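Local coordinates for protein homoserine kinase (Cytophaga hutchinsonii, PDB 4P52) that probably catalyses the ATP-dependent phosphorylation of L-homoserine to O-phosphohomoserine, a step on the route to threonine, as a member of the GHMP kinase family, at residues N192-T206 / S284-A298. Sequence-based numbering, arbitrary orientation.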
loop_
_atom_site.group_PDB
_atom_site.type_symbol
_atom_site.label_atom_id
_atom_site.label_comp_id
_atom_site.label_asym_id
_atom_site.label_seq_id
_atom_site.Cartn_x
_atom_site.Cartn_y
_atom_site.Cartn_z
ATOM N N ASN A 192 -15.428 -12.652 -8.479
ATOM C CA ASN A 192 -16.092 -13.568 -7.572
ATOM C C ASN A 192 -15.919 -13.115 -6.124
ATOM O O ASN A 192 -16.135 -13.878 -5.187
ATOM C CB ASN A 192 -15.499 -14.961 -7.746
ATOM C CG ASN A 192 -14.033 -15.017 -7.329
ATOM O OD1 ASN A 192 -13.237 -14.117 -7.640
ATOM N ND2 ASN A 192 -13.672 -16.062 -6.600
ATOM N N LEU A 193 -15.523 -11.866 -5.935
ATOM C CA LEU A 193 -15.327 -11.342 -4.598
ATOM C C LEU A 193 -16.639 -10.738 -4.076
ATOM O O LEU A 193 -17.226 -9.847 -4.708
ATOM C CB LEU A 193 -14.188 -10.314 -4.595
ATOM C CG LEU A 193 -13.959 -9.723 -3.222
ATOM C CD1 LEU A 193 -13.122 -10.686 -2.398
ATOM C CD2 LEU A 193 -13.303 -8.365 -3.339
ATOM N N TYR A 194 -17.096 -11.231 -2.929
ATOM C CA TYR A 194 -18.375 -10.797 -2.373
ATOM C C TYR A 194 -18.160 -10.095 -1.061
ATOM O O TYR A 194 -17.217 -10.404 -0.307
ATOM C CB TYR A 194 -19.274 -11.989 -2.126
ATOM C CG TYR A 194 -19.914 -12.518 -3.366
ATOM C CD1 TYR A 194 -19.194 -13.321 -4.247
ATOM C CD2 TYR A 194 -21.261 -12.219 -3.658
ATOM C CE1 TYR A 194 -19.782 -13.814 -5.381
ATOM C CE2 TYR A 194 -21.861 -12.704 -4.804
ATOM C CZ TYR A 194 -21.104 -13.495 -5.654
ATOM O OH TYR A 194 -21.661 -13.977 -6.792
ATOM N N ALA A 195 -19.033 -9.129 -0.812
ATOM C CA ALA A 195 -19.062 -8.381 0.427
ATOM C C ALA A 195 -20.397 -8.657 1.137
ATOM O O ALA A 195 -21.486 -8.545 0.524
ATOM C CB ALA A 195 -18.933 -6.919 0.124
ATOM N N THR A 196 -20.312 -9.064 2.405
ATOM C CA THR A 196 -21.481 -9.167 3.235
ATOM C C THR A 196 -21.414 -7.995 4.179
ATOM O O THR A 196 -20.419 -7.843 4.887
ATOM C CB THR A 196 -21.519 -10.481 4.030
ATOM O OG1 THR A 196 -21.390 -11.588 3.129
ATOM C CG2 THR A 196 -22.849 -10.605 4.756
ATOM N N ILE A 197 -22.456 -7.158 4.157
ATOM C CA ILE A 197 -22.617 -6.033 5.080
ATOM C C ILE A 197 -23.706 -6.374 6.102
ATOM O O ILE A 197 -24.805 -6.813 5.729
ATOM C CB ILE A 197 -23.120 -4.734 4.385
ATOM C CG1 ILE A 197 -22.248 -4.278 3.217
ATOM C CG2 ILE A 197 -23.171 -3.586 5.375
ATOM C CD1 ILE A 197 -20.786 -4.482 3.440
ATOM N N ILE A 198 -23.400 -6.177 7.380
ATOM C CA ILE A 198 -24.416 -6.220 8.414
ATOM C C ILE A 198 -24.510 -4.861 9.117
ATOM O O ILE A 198 -23.489 -4.285 9.571
ATOM C CB ILE A 198 -24.227 -7.388 9.411
ATOM C CG1 ILE A 198 -25.432 -7.468 10.351
ATOM C CG2 ILE A 198 -22.897 -7.324 10.161
ATOM C CD1 ILE A 198 -25.663 -8.874 10.875
ATOM N N HIS A 199 -25.735 -4.345 9.182
ATOM C CA HIS A 199 -25.978 -3.117 9.866
ATOM C C HIS A 199 -26.849 -3.338 11.110
ATOM O O HIS A 199 -28.053 -3.576 10.982
ATOM C CB HIS A 199 -26.632 -2.106 8.952
ATOM C CG HIS A 199 -27.128 -0.914 9.686
ATOM N ND1 HIS A 199 -28.475 -0.662 9.870
ATOM C CD2 HIS A 199 -26.460 0.030 10.393
ATOM C CE1 HIS A 199 -28.611 0.415 10.624
ATOM N NE2 HIS A 199 -27.403 0.861 10.946
ATOM N N PRO A 200 -26.247 -3.209 12.320
ATOM C CA PRO A 200 -26.993 -3.366 13.567
ATOM C C PRO A 200 -27.913 -2.178 13.848
ATOM O O PRO A 200 -27.576 -1.041 13.539
ATOM C CB PRO A 200 -25.885 -3.438 14.611
ATOM C CG PRO A 200 -24.789 -2.570 14.051
ATOM C CD PRO A 200 -24.856 -2.762 12.562
ATOM N N HIS A 201 -29.070 -2.433 14.436
ATOM C CA HIS A 201 -30.023 -1.348 14.734
ATOM C C HIS A 201 -29.697 -0.631 16.037
ATOM O O HIS A 201 -30.411 -0.722 17.027
ATOM C CB HIS A 201 -31.450 -1.868 14.722
ATOM C CG HIS A 201 -31.893 -2.348 13.375
ATOM N ND1 HIS A 201 -32.992 -3.165 13.197
ATOM C CD2 HIS A 201 -31.386 -2.123 12.139
ATOM C CE1 HIS A 201 -33.147 -3.417 11.908
ATOM N NE2 HIS A 201 -32.188 -2.794 11.246
ATOM N N VAL A 202 -28.592 0.087 16.018
ATOM C CA VAL A 202 -28.108 0.796 17.183
ATOM C C VAL A 202 -27.276 1.940 16.614
ATOM O O VAL A 202 -26.796 1.855 15.485
ATOM C CB VAL A 202 -27.283 -0.153 18.105
ATOM C CG1 VAL A 202 -25.968 -0.588 17.467
ATOM C CG2 VAL A 202 -26.991 0.524 19.407
ATOM N N GLU A 203 -27.141 3.039 17.323
ATOM C CA GLU A 203 -26.339 4.077 16.729
ATOM C C GLU A 203 -25.136 4.489 17.528
ATOM O O GLU A 203 -25.225 4.938 18.646
ATOM C CB GLU A 203 -27.159 5.258 16.210
ATOM C CG GLU A 203 -28.006 5.971 17.234
ATOM C CD GLU A 203 -28.776 7.127 16.620
ATOM O OE1 GLU A 203 -29.253 6.958 15.475
ATOM O OE2 GLU A 203 -28.906 8.193 17.277
ATOM N N VAL A 204 -23.995 4.269 16.910
ATOM C CA VAL A 204 -22.717 4.761 17.365
ATOM C C VAL A 204 -22.517 6.072 16.609
ATOM O O VAL A 204 -22.617 6.104 15.354
ATOM C CB VAL A 204 -21.616 3.745 16.977
ATOM C CG1 VAL A 204 -20.216 4.344 17.086
ATOM C CG2 VAL A 204 -21.759 2.466 17.790
ATOM N N GLN A 205 -22.243 7.140 17.365
ATOM C CA GLN A 205 -21.920 8.441 16.782
ATOM C C GLN A 205 -20.632 8.434 15.918
ATOM O O GLN A 205 -19.651 7.740 16.249
ATOM C CB GLN A 205 -21.825 9.493 17.891
ATOM C CG GLN A 205 -23.126 9.728 18.637
ATOM C CD GLN A 205 -24.329 9.958 17.724
ATOM O OE1 GLN A 205 -25.283 9.170 17.713
ATOM N NE2 GLN A 205 -24.287 11.040 16.952
ATOM N N THR A 206 -20.642 9.187 14.809
ATOM C CA THR A 206 -19.424 9.403 13.992
ATOM C C THR A 206 -18.413 10.208 14.813
ATOM O O THR A 206 -17.202 9.922 14.787
ATOM C CB THR A 206 -19.723 10.106 12.643
ATOM O OG1 THR A 206 -20.647 9.307 11.896
ATOM C CG2 THR A 206 -18.443 10.281 11.802
ATOM N N SER A 284 -16.971 4.263 9.599
ATOM C CA SER A 284 -16.796 4.533 11.009
ATOM C C SER A 284 -17.788 3.711 11.880
ATOM O O SER A 284 -17.911 3.934 13.095
ATOM C CB SER A 284 -16.931 6.032 11.247
ATOM O OG SER A 284 -18.201 6.439 10.784
ATOM N N GLY A 285 -18.482 2.755 11.265
ATOM C CA GLY A 285 -19.368 1.871 12.012
ATOM C C GLY A 285 -20.709 2.503 12.305
ATOM O O GLY A 285 -20.951 3.649 11.919
ATOM N N PRO A 286 -21.594 1.764 12.995
ATOM C CA PRO A 286 -21.421 0.400 13.555
ATOM C C PRO A 286 -21.520 -0.772 12.551
ATOM O O PRO A 286 -21.338 -1.938 12.964
ATOM C CB PRO A 286 -22.555 0.288 14.555
ATOM C CG PRO A 286 -23.620 1.167 13.986
ATOM C CD PRO A 286 -22.915 2.328 13.322
ATOM N N SER A 287 -21.784 -0.494 11.269
ATOM C CA SER A 287 -21.786 -1.572 10.262
ATOM C C SER A 287 -20.455 -2.281 10.116
ATOM O O SER A 287 -19.380 -1.678 10.276
ATOM C CB SER A 287 -22.252 -1.073 8.900
ATOM O OG SER A 287 -23.618 -0.710 9.000
ATOM N N ILE A 288 -20.553 -3.563 9.782
ATOM C CA ILE A 288 -19.431 -4.464 9.691
ATOM C C ILE A 288 -19.520 -5.164 8.348
ATOM O O ILE A 288 -20.615 -5.496 7.887
ATOM C CB ILE A 288 -19.512 -5.518 10.812
ATOM C CG1 ILE A 288 -19.509 -4.805 12.172
ATOM C CG2 ILE A 288 -18.366 -6.522 10.729
ATOM C CD1 ILE A 288 -19.670 -5.722 13.356
ATOM N N PHE A 289 -18.381 -5.392 7.705
ATOM C CA PHE A 289 -18.407 -6.083 6.416
ATOM C C PHE A 289 -17.460 -7.261 6.457
ATOM O O PHE A 289 -16.464 -7.262 7.216
ATOM C CB PHE A 289 -18.029 -5.150 5.255
ATOM C CG PHE A 289 -16.567 -4.857 5.195
ATOM C CD1 PHE A 289 -15.990 -3.951 6.083
ATOM C CD2 PHE A 289 -15.759 -5.513 4.278
ATOM C CE1 PHE A 289 -14.616 -3.713 6.055
ATOM C CE2 PHE A 289 -14.383 -5.282 4.245
ATOM C CZ PHE A 289 -13.809 -4.390 5.138
ATOM N N ALA A 290 -17.751 -8.244 5.617
ATOM C CA ALA A 290 -16.848 -9.373 5.469
ATOM C C ALA A 290 -16.650 -9.606 3.977
ATOM O O ALA A 290 -17.549 -9.288 3.172
ATOM C CB ALA A 290 -17.405 -10.617 6.155
ATOM N N LEU A 291 -15.480 -10.129 3.602
ATOM C CA LEU A 291 -15.254 -10.462 2.220
ATOM C C LEU A 291 -15.193 -11.962 2.111
ATOM O O LEU A 291 -14.720 -12.635 3.035
ATOM C CB LEU A 291 -13.991 -9.775 1.681
ATOM C CG LEU A 291 -13.973 -8.223 1.671
ATOM C CD1 LEU A 291 -12.647 -7.726 1.134
ATOM C CD2 LEU A 291 -15.085 -7.624 0.833
ATOM N N SER A 292 -15.732 -12.493 1.012
ATOM C CA SER A 292 -15.600 -13.914 0.712
ATOM C C SER A 292 -15.534 -14.106 -0.805
ATOM O O SER A 292 -15.619 -13.124 -1.552
ATOM C CB SER A 292 -16.745 -14.723 1.307
ATOM O OG SER A 292 -17.995 -14.182 0.885
ATOM N N THR A 293 -15.416 -15.361 -1.248
ATOM C CA THR A 293 -15.217 -15.631 -2.667
ATOM C C THR A 293 -16.368 -16.353 -3.385
ATOM O O THR A 293 -16.191 -16.831 -4.495
ATOM C CB THR A 293 -13.888 -16.366 -2.922
ATOM O OG1 THR A 293 -13.903 -17.622 -2.243
ATOM C CG2 THR A 293 -12.750 -15.570 -2.372
ATOM N N SER A 294 -17.543 -16.407 -2.772
ATOM C CA SER A 294 -18.744 -16.914 -3.454
ATOM C C SER A 294 -20.012 -16.444 -2.749
ATOM O O SER A 294 -19.979 -16.105 -1.567
ATOM C CB SER A 294 -18.748 -18.437 -3.511
ATOM O OG SER A 294 -18.928 -18.982 -2.224
ATOM N N GLN A 295 -21.119 -16.452 -3.480
ATOM C CA GLN A 295 -22.403 -16.038 -2.954
ATOM C C GLN A 295 -22.933 -17.078 -1.994
ATOM O O GLN A 295 -23.253 -16.780 -0.851
ATOM C CB GLN A 295 -23.391 -15.872 -4.085
ATOM C CG GLN A 295 -24.824 -15.800 -3.606
ATOM C CD GLN A 295 -25.712 -15.051 -4.572
ATOM O OE1 GLN A 295 -25.942 -13.840 -4.421
ATOM N NE2 GLN A 295 -26.185 -15.745 -5.586
ATOM N N GLU A 296 -22.576 -18.640 -2.034
ATOM C CA GLU A 296 -22.867 -19.437 -0.866
ATOM C C GLU A 296 -22.161 -18.908 0.384
ATOM O O GLU A 296 -22.805 -18.754 1.425
ATOM C CB GLU A 296 -22.497 -20.884 -1.107
ATOM C CG GLU A 296 -23.528 -21.824 -0.524
ATOM C CD GLU A 296 -23.267 -23.267 -0.902
ATOM O OE1 GLU A 296 -24.032 -23.817 -1.735
ATOM O OE2 GLU A 296 -22.286 -23.841 -0.376
ATOM N N ALA A 297 -20.859 -18.617 0.281
ATOM C CA ALA A 297 -20.067 -18.207 1.448
ATOM C C ALA A 297 -20.564 -16.886 2.031
ATOM O O ALA A 297 -20.710 -16.763 3.244
ATOM C CB ALA A 297 -18.568 -18.143 1.122
ATOM N N ALA A 298 -20.852 -15.920 1.166
ATOM C CA ALA A 298 -21.293 -14.615 1.614
ATOM C C ALA A 298 -22.590 -14.750 2.401
ATOM O O ALA A 298 -22.759 -14.107 3.429
ATOM C CB ALA A 298 -21.470 -13.662 0.445
HETATM O O HOH W 1 -18.717 -11.900 2.201
HETATM O O HOH W 2 -21.133 6.169 12.693
#
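Y194, T196 and I198 pair antiparallel with S292, A290 and I288 through six backbone hydrogen bonds, the strand axes 4.6 Å apart at 159°, so that 194-200 and 288-292 form the centre of a four-stranded antiparallel sheet completed by 278-281 and 316-322. The start of helix 295-310, reached from strand 288-292 through T293 and S294, lies against the face carrying Y194, T196, A290 and S292. The Y194 ring sits beneath that entry: the S294 carbonyl carbon and Q295 N ride over one face near its rim, and CE2 meets Q295 CB at 3.6 Å. S294, the N-cap, accepts from A297 N through OG, fixing the turn above the ring. An alanine in place of Y194 would probably leave the first turn of the helix without its aromatic support and open a gap beside Q295. A turn further along the helix, A298 O accepts at 2.9 Å from T196 OG1, which stands beside its own backbone N (chi1 -54°) and arrives well off the carbonyl direction (108° at the oxygen). Water 1 donates to both T196 OG1 and A290 O and also bonds S292 OG, linking the two strands on the face that the helix covers. On the face of A195, I197, F289 and L291, I197 CD1 packs on F289 CB at 3.4 Å, and A195 CB meets L291 CD2. Beyond the paired strands, P286, which follows a cis peptide bond, is wedged between P200 CG, 3.7 Å from its CB, and V204 CG2. S287 OG lies at the edge of the H199 imidazole but bonds S116 O. The chemistry thus divides the work: backbone bonds set the strand register, whereas the Y194 ring and the T196 hydroxyl fasten the helix to the sheet, and a water bridges the strands beside them.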